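Local coordinates for CRISPR-associated endoribonuclease Cas6 1 (Methanocaldococcus jannaschii DSM 2661, PDB 5YI6), which probably cleaves the repeat sequences of CRISPR transcripts, as a metal-independent endoribonuclease of the Cas6 family, to release the guide RNAs of antiviral defence, at residues A[24-29]-A[193-198]; A[136-141]-A[149-154]; A[157-162]-A[182-187]. All blocks are in the same frame, centred on the assembly; numbering follows the deposited sequence.

Contact 1. Residues A[24-29]-A[193-198]; sequences QYYLAS and RMRIKN
Arg195 lies flat along one face of the Tyr25 ring. Its side chain is extended from CG to NE, which lays both CD and the guanidinium on the same ring face: CD sits over the middle of the ring, 3.7 Å from the centroid, while the guanidinium continues toward the hydroxyl end as an off-centre cation-pi stack. The two planes are 6° apart, and CZ of Arg195 comes to 3.6 Å from CE2 of Tyr25. Tyr25 reaches this position because its CG is anti to the backbone N (chi1 175°), which carries the ring out from the helix toward Arg195. The guanidinium is steadied along its own edge: NE of Arg195 donates to O of Lys197 at 3.3 Å, nearly in the guanidinium plane, and NH2 makes a weak bond to O of Asn198. The Tyr26 ring stands almost perpendicular to the guanidinium, its hydroxyl linked to NH1 of Arg195 through two waters, one of them bound only weakly by NH1. Next to this stack, CE of Met194 packs 3.6 Å from CB of Gln24, the two side chains crossing at about a right angle. The Gln24 amide points OE1 toward O of Arg195, with two waters lying between these oxygens, while its NE2 is held by O of Met232. Just past Arg195, Ile196 and Lys197 form a classic beta bulge. The contact joins helix 23-35 to strand 182-195, consistent with an interface between the N- and C-terminal RAMP-family regions of Cas6.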
loop_
_atom_site.group_PDB
_atom_site.type_symbol
_atom_site.label_atom_id
_atom_site.label_comp_id
_atom_site.label_asym_id
_atom_site.label_seq_id
_atom_site.Cartn_x
_atom_site.Cartn_y
_atom_site.Cartn_z
ATOM N N GLN A 24 -4.101 6.286 -8.458
ATOM C CA GLN A 24 -4.188 5.269 -7.396
ATOM C C GLN A 24 -5.538 4.561 -7.417
ATOM O O GLN A 24 -5.613 3.344 -7.232
ATOM C CB GLN A 24 -3.940 5.891 -6.019
ATOM C CG GLN A 24 -3.625 4.849 -4.881
ATOM C CD GLN A 24 -4.826 4.082 -4.385
ATOM O OE1 GLN A 24 -5.969 4.592 -4.403
ATOM N NE2 GLN A 24 -4.585 2.838 -3.914
ATOM N N TYR A 25 -6.622 5.315 -7.614
ATOM C CA TYR A 25 -7.964 4.720 -7.614
ATOM C C TYR A 25 -8.102 3.628 -8.682
ATOM O O TYR A 25 -8.670 2.535 -8.429
ATOM C CB TYR A 25 -8.971 5.842 -7.824
ATOM C CG TYR A 25 -10.405 5.407 -7.968
ATOM C CD1 TYR A 25 -11.136 5.030 -6.859
ATOM C CD2 TYR A 25 -11.031 5.409 -9.212
ATOM C CE1 TYR A 25 -12.460 4.649 -6.977
ATOM C CE2 TYR A 25 -12.360 5.040 -9.340
ATOM C CZ TYR A 25 -13.065 4.652 -8.212
ATOM O OH TYR A 25 -14.394 4.283 -8.296
ATOM N N TYR A 26 -7.563 3.895 -9.882
ATOM C CA TYR A 26 -7.613 2.919 -10.978
ATOM C C TYR A 26 -6.664 1.760 -10.755
ATOM O O TYR A 26 -6.965 0.620 -11.150
ATOM C CB TYR A 26 -7.295 3.620 -12.305
ATOM C CG TYR A 26 -8.253 4.758 -12.481
ATOM C CD1 TYR A 26 -9.538 4.524 -12.938
ATOM C CD2 TYR A 26 -7.892 6.065 -12.150
ATOM C CE1 TYR A 26 -10.447 5.559 -13.076
ATOM C CE2 TYR A 26 -8.804 7.118 -12.291
ATOM C CZ TYR A 26 -10.073 6.847 -12.757
ATOM O OH TYR A 26 -10.983 7.864 -12.897
ATOM N N LEU A 27 -5.518 2.032 -10.127
ATOM C CA LEU A 27 -4.598 0.968 -9.759
ATOM C C LEU A 27 -5.261 0.009 -8.776
ATOM O O LEU A 27 -5.218 -1.213 -8.946
ATOM C CB LEU A 27 -3.333 1.599 -9.141
ATOM C CG LEU A 27 -2.361 0.634 -8.458
ATOM C CD1 LEU A 27 -1.733 -0.380 -9.490
ATOM C CD2 LEU A 27 -1.240 1.424 -7.749
ATOM N N ALA A 28 -5.910 0.566 -7.750
ATOM C CA ALA A 28 -6.571 -0.254 -6.735
ATOM C C ALA A 28 -7.632 -1.118 -7.371
ATOM O O ALA A 28 -7.749 -2.302 -7.047
ATOM C CB ALA A 28 -7.230 0.641 -5.653
ATOM N N SER A 29 -8.437 -0.527 -8.272
ATOM C CA SER A 29 -9.430 -1.314 -9.006
ATOM C C SER A 29 -8.767 -2.435 -9.818
ATOM O O SER A 29 -9.260 -3.567 -9.856
ATOM C CB SER A 29 -10.237 -0.383 -9.930
ATOM O OG SER A 29 -11.119 -1.124 -10.741
ATOM N N ARG A 193 -5.304 14.220 -1.252
ATOM C CA ARG A 193 -6.707 13.895 -1.487
ATOM C C ARG A 193 -6.803 12.668 -2.387
ATOM O O ARG A 193 -6.215 12.643 -3.475
ATOM C CB ARG A 193 -7.430 15.096 -2.100
ATOM C CG ARG A 193 -8.917 14.875 -2.326
ATOM C CD ARG A 193 -9.588 16.164 -2.803
ATOM N NE ARG A 193 -10.983 15.968 -3.202
ATOM C CZ ARG A 193 -11.372 15.740 -4.454
ATOM N NH1 ARG A 193 -10.469 15.685 -5.429
ATOM N NH2 ARG A 193 -12.662 15.584 -4.734
ATOM N N MET A 194 -7.487 11.621 -1.911
ATOM C CA MET A 194 -7.466 10.326 -2.587
ATOM C C MET A 194 -8.893 9.849 -2.748
ATOM O O MET A 194 -9.642 9.814 -1.767
ATOM C CB MET A 194 -6.661 9.258 -1.804
ATOM C CG MET A 194 -5.257 9.699 -1.353
ATOM S SD MET A 194 -4.127 9.737 -2.750
ATOM C CE MET A 194 -3.868 8.004 -3.152
ATOM N N ARG A 195 -9.264 9.490 -3.976
ATOM C CA ARG A 195 -10.566 8.890 -4.217
ATOM C C ARG A 195 -10.599 7.453 -3.701
ATOM O O ARG A 195 -9.681 6.672 -3.962
ATOM C CB ARG A 195 -10.872 8.915 -5.712
ATOM C CG ARG A 195 -12.266 8.502 -6.081
ATOM C CD ARG A 195 -12.467 8.667 -7.589
ATOM N NE ARG A 195 -13.789 8.203 -7.978
ATOM C CZ ARG A 195 -14.216 8.123 -9.234
ATOM N NH1 ARG A 195 -13.416 8.474 -10.235
ATOM N NH2 ARG A 195 -15.446 7.691 -9.486
ATOM N N ILE A 196 -11.653 7.090 -2.966
ATOM C CA ILE A 196 -11.763 5.732 -2.432
ATOM C C ILE A 196 -13.039 5.035 -2.851
ATOM O O ILE A 196 -13.128 3.810 -2.704
ATOM C CB ILE A 196 -11.605 5.682 -0.908
ATOM C CG1 ILE A 196 -12.504 6.728 -0.233
ATOM C CG2 ILE A 196 -10.148 5.889 -0.537
ATOM C CD1 ILE A 196 -12.391 6.725 1.286
ATOM N N LYS A 197 -14.009 5.751 -3.383
ATOM C CA LYS A 197 -15.266 5.180 -3.846
ATOM C C LYS A 197 -15.724 6.072 -4.980
ATOM O O LYS A 197 -15.142 7.130 -5.224
ATOM C CB LYS A 197 -16.325 5.075 -2.735
ATOM C CG LYS A 197 -16.057 3.936 -1.762
ATOM C CD LYS A 197 -15.881 2.605 -2.504
ATOM C CE LYS A 197 -15.740 1.418 -1.547
ATOM N NZ LYS A 197 -15.319 0.172 -2.257
ATOM N N ASN A 198 -16.685 5.584 -5.754
ATOM C CA ASN A 198 -17.150 6.345 -6.906
ATOM C C ASN A 198 -17.328 7.815 -6.546
ATOM O O ASN A 198 -17.085 8.692 -7.381
ATOM C CB ASN A 198 -18.459 5.774 -7.454
ATOM C CG ASN A 198 -18.358 4.293 -7.767
ATOM O OD1 ASN A 198 -19.107 3.477 -7.224
ATOM N ND2 ASN A 198 -17.418 3.935 -8.640
HETATM O O HOH W 1 -7.036 7.005 -4.564
HETATM O O HOH W 2 -8.592 4.037 -3.852
HETATM O O HOH W 3 -15.795 4.804 -10.226
HETATM O O HOH W 4 -10.725 9.647 -10.336
HETATM O O HOH W 5 -13.867 7.310 -13.389
#

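Contact 2. Residues A[136-141]-A[149-154]; sequences LKTMIE and YDLLPN
A short antiparallel beta hairpin, formed by strands 137-142 and 145-150, brings Thr138 and Tyr149 together as a hydrogen-bonded pair. N of Tyr149 donates to O of Thr138 at 2.8 Å, and N of Thr138 returns a bond of 2.9 Å to O of Tyr149. Next to them Lys137 and Asp150 make a non-hydrogen-bonded pair, and CA of Lys137 approaches O of Tyr149 to 3.2 Å. The pairing carries on past the strand ends through N of Leu151, 2.7 Å from O of Leu136, and a water bridges N of Leu136 to O of Leu151. The hairpin is a two-stranded sheet of its own within the C-terminal Cas6 region, and Asp150 ties it to strand 201-213 by accepting a bond from N of Arg203 at OD2. On the face bearing Thr138 and Tyr149, CD1 of Ile140 comes 3.6 Å from CB of Tyr149; Ile140 CG1 sits between the backbone N and the carbonyl carbon (chi1 56°), which turns CD1 toward the tyrosine. CG2 of Thr138 packs against the branched end of Leu151, whose CD1 also meets CD2 of Leu136 at 4.1 Å. Asn161 of helix 158-174 touches both leucines, and Phe158 also touches Leu136.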
loop_
_atom_site.group_PDB
_atom_site.type_symbol
_atom_site.label_atom_id
_atom_site.label_comp_id
_atom_site.label_asym_id
_atom_site.label_seq_id
_atom_site.Cartn_x
_atom_site.Cartn_y
_atom_site.Cartn_z
ATOM N N LEU A 136 -6.452 7.001 7.881
ATOM C CA LEU A 136 -6.805 6.693 9.260
ATOM C C LEU A 136 -8.053 7.502 9.586
ATOM O O LEU A 136 -8.034 8.713 9.408
ATOM C CB LEU A 136 -5.654 7.056 10.188
ATOM C CG LEU A 136 -5.736 6.478 11.591
ATOM C CD1 LEU A 136 -5.596 4.941 11.606
ATOM C CD2 LEU A 136 -4.683 7.178 12.462
ATOM N N LYS A 137 -9.129 6.847 9.984
ATOM C CA LYS A 137 -10.383 7.586 10.116
ATOM C C LYS A 137 -11.023 7.298 11.467
ATOM O O LYS A 137 -10.716 6.309 12.135
ATOM C CB LYS A 137 -11.341 7.237 8.964
ATOM C CG LYS A 137 -11.738 5.768 9.024
ATOM C CD LYS A 137 -12.816 5.389 8.057
ATOM C CE LYS A 137 -13.211 3.949 8.303
ATOM N NZ LYS A 137 -13.402 3.729 9.762
ATOM N N THR A 138 -11.943 8.184 11.855
ATOM C CA THR A 138 -12.747 7.950 13.051
ATOM C C THR A 138 -14.123 8.544 12.790
ATOM O O THR A 138 -14.265 9.455 11.981
ATOM C CB THR A 138 -12.062 8.530 14.319
ATOM O OG1 THR A 138 -12.791 8.161 15.494
ATOM C CG2 THR A 138 -11.938 10.035 14.267
ATOM N N MET A 139 -15.148 8.004 13.433
ATOM C CA MET A 139 -16.505 8.477 13.169
ATOM C C MET A 139 -16.856 9.564 14.186
ATOM O O MET A 139 -16.474 9.478 15.351
ATOM C CB MET A 139 -17.502 7.312 13.235
ATOM C CG MET A 139 -17.117 6.120 12.357
ATOM S SD MET A 139 -17.022 6.620 10.620
ATOM C CE MET A 139 -18.782 7.002 10.369
ATOM N N ILE A 140 -17.535 10.613 13.736
ATOM C CA ILE A 140 -17.880 11.719 14.625
ATOM C C ILE A 140 -19.321 12.139 14.377
ATOM O O ILE A 140 -19.790 12.173 13.235
ATOM C CB ILE A 140 -16.959 12.927 14.445
ATOM C CG1 ILE A 140 -16.999 13.351 12.983
ATOM C CG2 ILE A 140 -15.570 12.597 14.933
ATOM C CD1 ILE A 140 -16.119 14.461 12.701
ATOM N N GLU A 141 -20.009 12.489 15.450
ATOM C CA GLU A 141 -21.377 12.984 15.342
ATOM C C GLU A 141 -21.359 14.463 14.972
ATOM O O GLU A 141 -20.654 15.262 15.602
ATOM C CB GLU A 141 -22.100 12.769 16.673
ATOM C CG GLU A 141 -23.555 13.164 16.604
ATOM C CD GLU A 141 -24.342 12.259 15.669
ATOM O OE1 GLU A 141 -23.982 11.062 15.534
ATOM O OE2 GLU A 141 -25.296 12.766 15.036
ATOM N N TYR A 149 -14.345 11.259 9.797
ATOM C CA TYR A 149 -13.285 12.248 9.923
ATOM C C TYR A 149 -11.965 11.559 9.581
ATOM O O TYR A 149 -11.672 10.487 10.119
ATOM C CB TYR A 149 -13.205 12.810 11.362
ATOM C CG TYR A 149 -12.215 13.932 11.490
ATOM C CD1 TYR A 149 -12.587 15.239 11.223
ATOM C CD2 TYR A 149 -10.895 13.689 11.830
ATOM C CE1 TYR A 149 -11.691 16.271 11.310
ATOM C CE2 TYR A 149 -9.988 14.714 11.908
ATOM C CZ TYR A 149 -10.383 16.006 11.651
ATOM O OH TYR A 149 -9.463 17.034 11.713
ATOM N N ASP A 150 -11.168 12.187 8.730
ATOM C CA ASP A 150 -9.867 11.632 8.330
ATOM C C ASP A 150 -8.775 12.206 9.229
ATOM O O ASP A 150 -8.490 13.405 9.178
ATOM C CB ASP A 150 -9.597 11.958 6.863
ATOM C CG ASP A 150 -10.612 11.334 5.937
ATOM O OD1 ASP A 150 -11.216 10.309 6.308
ATOM O OD2 ASP A 150 -10.812 11.883 4.839
ATOM N N LEU A 151 -8.162 11.354 10.052
ATOM C CA LEU A 151 -7.085 11.794 10.922
ATOM C C LEU A 151 -5.788 11.980 10.144
ATOM O O LEU A 151 -5.410 11.136 9.315
ATOM C CB LEU A 151 -6.852 10.769 12.027
ATOM C CG LEU A 151 -8.049 10.609 12.974
ATOM C CD1 LEU A 151 -7.849 9.408 13.886
ATOM C CD2 LEU A 151 -8.236 11.916 13.763
ATOM N N LEU A 152 -5.097 13.095 10.428
ATOM C CA LEU A 152 -3.770 13.423 9.922
ATOM C C LEU A 152 -2.833 13.646 11.106
ATOM O O LEU A 152 -3.324 13.845 12.229
ATOM C CB LEU A 152 -3.861 14.680 9.053
ATOM C CG LEU A 152 -4.864 14.521 7.900
ATOM C CD1 LEU A 152 -5.088 15.867 7.210
ATOM C CD2 LEU A 152 -4.366 13.456 6.905
ATOM N N PRO A 153 -1.501 13.677 10.911
ATOM C CA PRO A 153 -0.594 13.785 12.069
ATOM C C PRO A 153 -0.794 15.013 12.940
ATOM O O PRO A 153 -0.383 14.987 14.108
ATOM C CB PRO A 153 0.800 13.785 11.425
ATOM C CG PRO A 153 0.607 12.963 10.184
ATOM C CD PRO A 153 -0.752 13.367 9.669
ATOM N N ASN A 154 -1.397 16.077 12.426
ATOM C CA ASN A 154 -1.641 17.217 13.290
ATOM C C ASN A 154 -2.904 17.062 14.131
ATOM O O ASN A 154 -3.184 17.952 14.940
ATOM C CB ASN A 154 -1.672 18.525 12.480
ATOM C CG ASN A 154 -2.677 18.521 11.334
ATOM O OD1 ASN A 154 -3.261 17.519 10.982
ATOM N ND2 ASN A 154 -2.876 19.685 10.756
HETATM O O HOH W 6 -6.349 9.795 6.952
#

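Contact 3. Residues A[157-162]-A[182-187]; sequences KFYENL and FEFEVL
Tyr159 leaves helix 158-174 and slides across Phe184 of the neighbouring strand before ending at Glu183. From CB, its CG is anti to the backbone N (chi1 -169°), which directs the ring toward the strand. CG begins the overlap at 4.1 Å from CZ of Phe184; CD1 comes closer to that same atom, at 3.4 Å, and CE1 lies over the middle of the phenylalanine ring. The rings form an offset stack with centroids 4.4 Å apart and planes at 20°. O of Phe184 lies at the edge of the tyrosine ring, beside CE1. Here the helix packs on strand 182-195, an outermost strand of the four-stranded antiparallel sheet in the C-terminal Cas6 region. The Phe184 ring lies between the helix and the strand backbone; Phe158 and Leu162 also touch it at CZ, CD2 of Leu162 at 3.6 Å. Further along Tyr159, CZ and CE2 lie near OE1 of Glu183, CE2 at 3.3 Å. At the tip, OH donates to OE1 of Glu183 at 2.6 Å, on the anti lone pair of that oxygen, and accepts a bond of 3.1 Å from N of Phe184. The carboxylate is nearly coplanar with the tyrosine ring, and its OE1 also forms a salt bridge with Lys163.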
loop_
_atom_site.group_PDB
_atom_site.type_symbol
_atom_site.label_atom_id
_atom_site.label_comp_id
_atom_site.label_asym_id
_atom_site.label_seq_id
_atom_site.Cartn_x
_atom_site.Cartn_y
_atom_site.Cartn_z
ATOM N N LYS A 157 -5.623 12.784 17.986
ATOM C CA LYS A 157 -5.921 11.362 18.048
ATOM C C LYS A 157 -5.069 10.515 17.100
ATOM O O LYS A 157 -5.059 9.287 17.241
ATOM C CB LYS A 157 -7.384 11.123 17.712
ATOM C CG LYS A 157 -8.368 11.662 18.792
ATOM C CD LYS A 157 -9.768 11.174 18.469
ATOM C CE LYS A 157 -10.815 11.495 19.557
ATOM N NZ LYS A 157 -11.147 12.939 19.659
ATOM N N PHE A 158 -4.351 11.140 16.169
ATOM C CA PHE A 158 -3.653 10.361 15.140
ATOM C C PHE A 158 -2.700 9.356 15.766
ATOM O O PHE A 158 -2.666 8.185 15.370
ATOM C CB PHE A 158 -2.896 11.299 14.204
ATOM C CG PHE A 158 -2.119 10.594 13.128
ATOM C CD1 PHE A 158 -2.730 10.277 11.908
ATOM C CD2 PHE A 158 -0.782 10.280 13.325
ATOM C CE1 PHE A 158 -2.002 9.664 10.881
ATOM C CE2 PHE A 158 -0.047 9.635 12.331
ATOM C CZ PHE A 158 -0.658 9.329 11.093
ATOM N N TYR A 159 -1.896 9.809 16.731
ATOM C CA TYR A 159 -0.785 9.016 17.238
ATOM C C TYR A 159 -1.261 7.676 17.801
ATOM O O TYR A 159 -0.810 6.595 17.376
ATOM C CB TYR A 159 -0.023 9.833 18.295
ATOM C CG TYR A 159 1.289 9.232 18.691
ATOM C CD1 TYR A 159 2.451 9.503 17.958
ATOM C CD2 TYR A 159 1.388 8.391 19.794
ATOM C CE1 TYR A 159 3.655 8.934 18.299
ATOM C CE2 TYR A 159 2.595 7.816 20.147
ATOM C CZ TYR A 159 3.728 8.090 19.379
ATOM O OH TYR A 159 4.932 7.546 19.701
ATOM N N GLU A 160 -2.157 7.727 18.795
ATOM C CA GLU A 160 -2.590 6.477 19.398
ATOM C C GLU A 160 -3.472 5.682 18.453
ATOM O O GLU A 160 -3.471 4.452 18.509
ATOM C CB GLU A 160 -3.317 6.743 20.726
ATOM C CG GLU A 160 -2.334 7.157 21.848
ATOM C CD GLU A 160 -1.242 6.109 22.114
ATOM O OE1 GLU A 160 -1.545 4.894 22.118
ATOM O OE2 GLU A 160 -0.073 6.497 22.330
ATOM N N ASN A 161 -4.241 6.347 17.599
ATOM C CA ASN A 161 -5.085 5.593 16.681
ATOM C C ASN A 161 -4.253 4.818 15.661
ATOM O O ASN A 161 -4.602 3.686 15.312
ATOM C CB ASN A 161 -6.088 6.506 15.995
ATOM C CG ASN A 161 -7.301 6.756 16.881
ATOM O OD1 ASN A 161 -7.161 6.849 18.101
ATOM N ND2 ASN A 161 -8.474 6.850 16.291
ATOM N N LEU A 162 -3.138 5.400 15.200
ATOM C CA LEU A 162 -2.231 4.664 14.302
ATOM C C LEU A 162 -1.630 3.446 15.017
ATOM O O LEU A 162 -1.575 2.332 14.458
ATOM C CB LEU A 162 -1.125 5.603 13.791
ATOM C CG LEU A 162 -0.282 4.980 12.644
ATOM C CD1 LEU A 162 -1.181 4.870 11.383
ATOM C CD2 LEU A 162 0.961 5.800 12.343
ATOM N N PHE A 182 5.386 0.117 19.937
ATOM C CA PHE A 182 6.352 0.929 19.220
ATOM C C PHE A 182 5.965 2.383 19.415
ATOM O O PHE A 182 4.879 2.699 19.917
ATOM C CB PHE A 182 6.422 0.540 17.728
ATOM C CG PHE A 182 5.292 1.102 16.891
ATOM C CD1 PHE A 182 5.517 2.170 16.029
ATOM C CD2 PHE A 182 4.012 0.538 16.930
ATOM C CE1 PHE A 182 4.491 2.679 15.244
ATOM C CE2 PHE A 182 2.990 1.035 16.127
ATOM C CZ PHE A 182 3.222 2.113 15.298
ATOM N N GLU A 183 6.886 3.278 19.035
ATOM C CA GLU A 183 6.657 4.718 19.064
ATOM C C GLU A 183 7.229 5.307 17.783
ATOM O O GLU A 183 7.967 4.643 17.048
ATOM C CB GLU A 183 7.309 5.374 20.293
ATOM C CG GLU A 183 6.991 4.674 21.622
ATOM C CD GLU A 183 5.562 4.904 22.110
ATOM O OE1 GLU A 183 4.833 5.753 21.540
ATOM O OE2 GLU A 183 5.185 4.261 23.117
ATOM N N PHE A 184 6.871 6.559 17.516
ATOM C CA PHE A 184 7.364 7.181 16.308
ATOM C C PHE A 184 7.393 8.688 16.449
ATOM O O PHE A 184 6.752 9.276 17.323
ATOM C CB PHE A 184 6.545 6.751 15.074
ATOM C CG PHE A 184 5.110 7.195 15.067
ATOM C CD1 PHE A 184 4.709 8.316 14.353
ATOM C CD2 PHE A 184 4.130 6.417 15.695
ATOM C CE1 PHE A 184 3.342 8.687 14.316
ATOM C CE2 PHE A 184 2.786 6.769 15.652
ATOM C CZ PHE A 184 2.376 7.907 14.959
ATOM N N GLU A 185 8.131 9.312 15.540
ATOM C CA GLU A 185 8.190 10.760 15.468
ATOM C C GLU A 185 8.025 11.144 14.010
ATOM O O GLU A 185 8.797 10.693 13.154
ATOM C CB GLU A 185 9.502 11.305 16.025
ATOM C CG GLU A 185 9.589 12.813 15.877
ATOM C CD GLU A 185 10.945 13.376 16.290
ATOM O OE1 GLU A 185 11.791 12.601 16.802
ATOM O OE2 GLU A 185 11.155 14.596 16.096
ATOM N N VAL A 186 7.020 11.962 13.738
ATOM C CA VAL A 186 6.749 12.430 12.384
ATOM C C VAL A 186 7.772 13.503 12.042
ATOM O O VAL A 186 7.877 14.520 12.736
ATOM C CB VAL A 186 5.315 12.969 12.263
ATOM C CG1 VAL A 186 5.036 13.487 10.824
ATOM C CG2 VAL A 186 4.333 11.898 12.654
ATOM N N LEU A 187 8.526 13.280 10.972
ATOM C CA LEU A 187 9.490 14.275 10.528
ATOM C C LEU A 187 8.884 15.220 9.514
ATOM O O LEU A 187 9.255 16.400 9.471
ATOM C CB LEU A 187 10.709 13.599 9.909
ATOM C CG LEU A 187 11.382 12.580 10.820
ATOM C CD1 LEU A 187 12.552 11.984 10.128
ATOM C CD2 LEU A 187 11.799 13.251 12.139
#

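Contact 1 closes a long loop of the chain within which contacts 2 and 3 are nested one after the other. Strand 182-195 is common to contacts 1 and 3: its beginning packs on helix 158-174, and its later residues reach helix 23-35, with the contact centres about 25 Å apart. Contacts 2 and 3 are neighbours, their centres about 13 Å apart, and they touch directly where Leu136 and Leu151 meet helix 158-174. Contact 1 lies about 19 Å from contact 2, centre to centre. Contacts 2 and 3 both lie within the C-terminal region, where they join its hairpin, helix 158-174 and sheet, while contact 1 fastens that region to the N-terminal one.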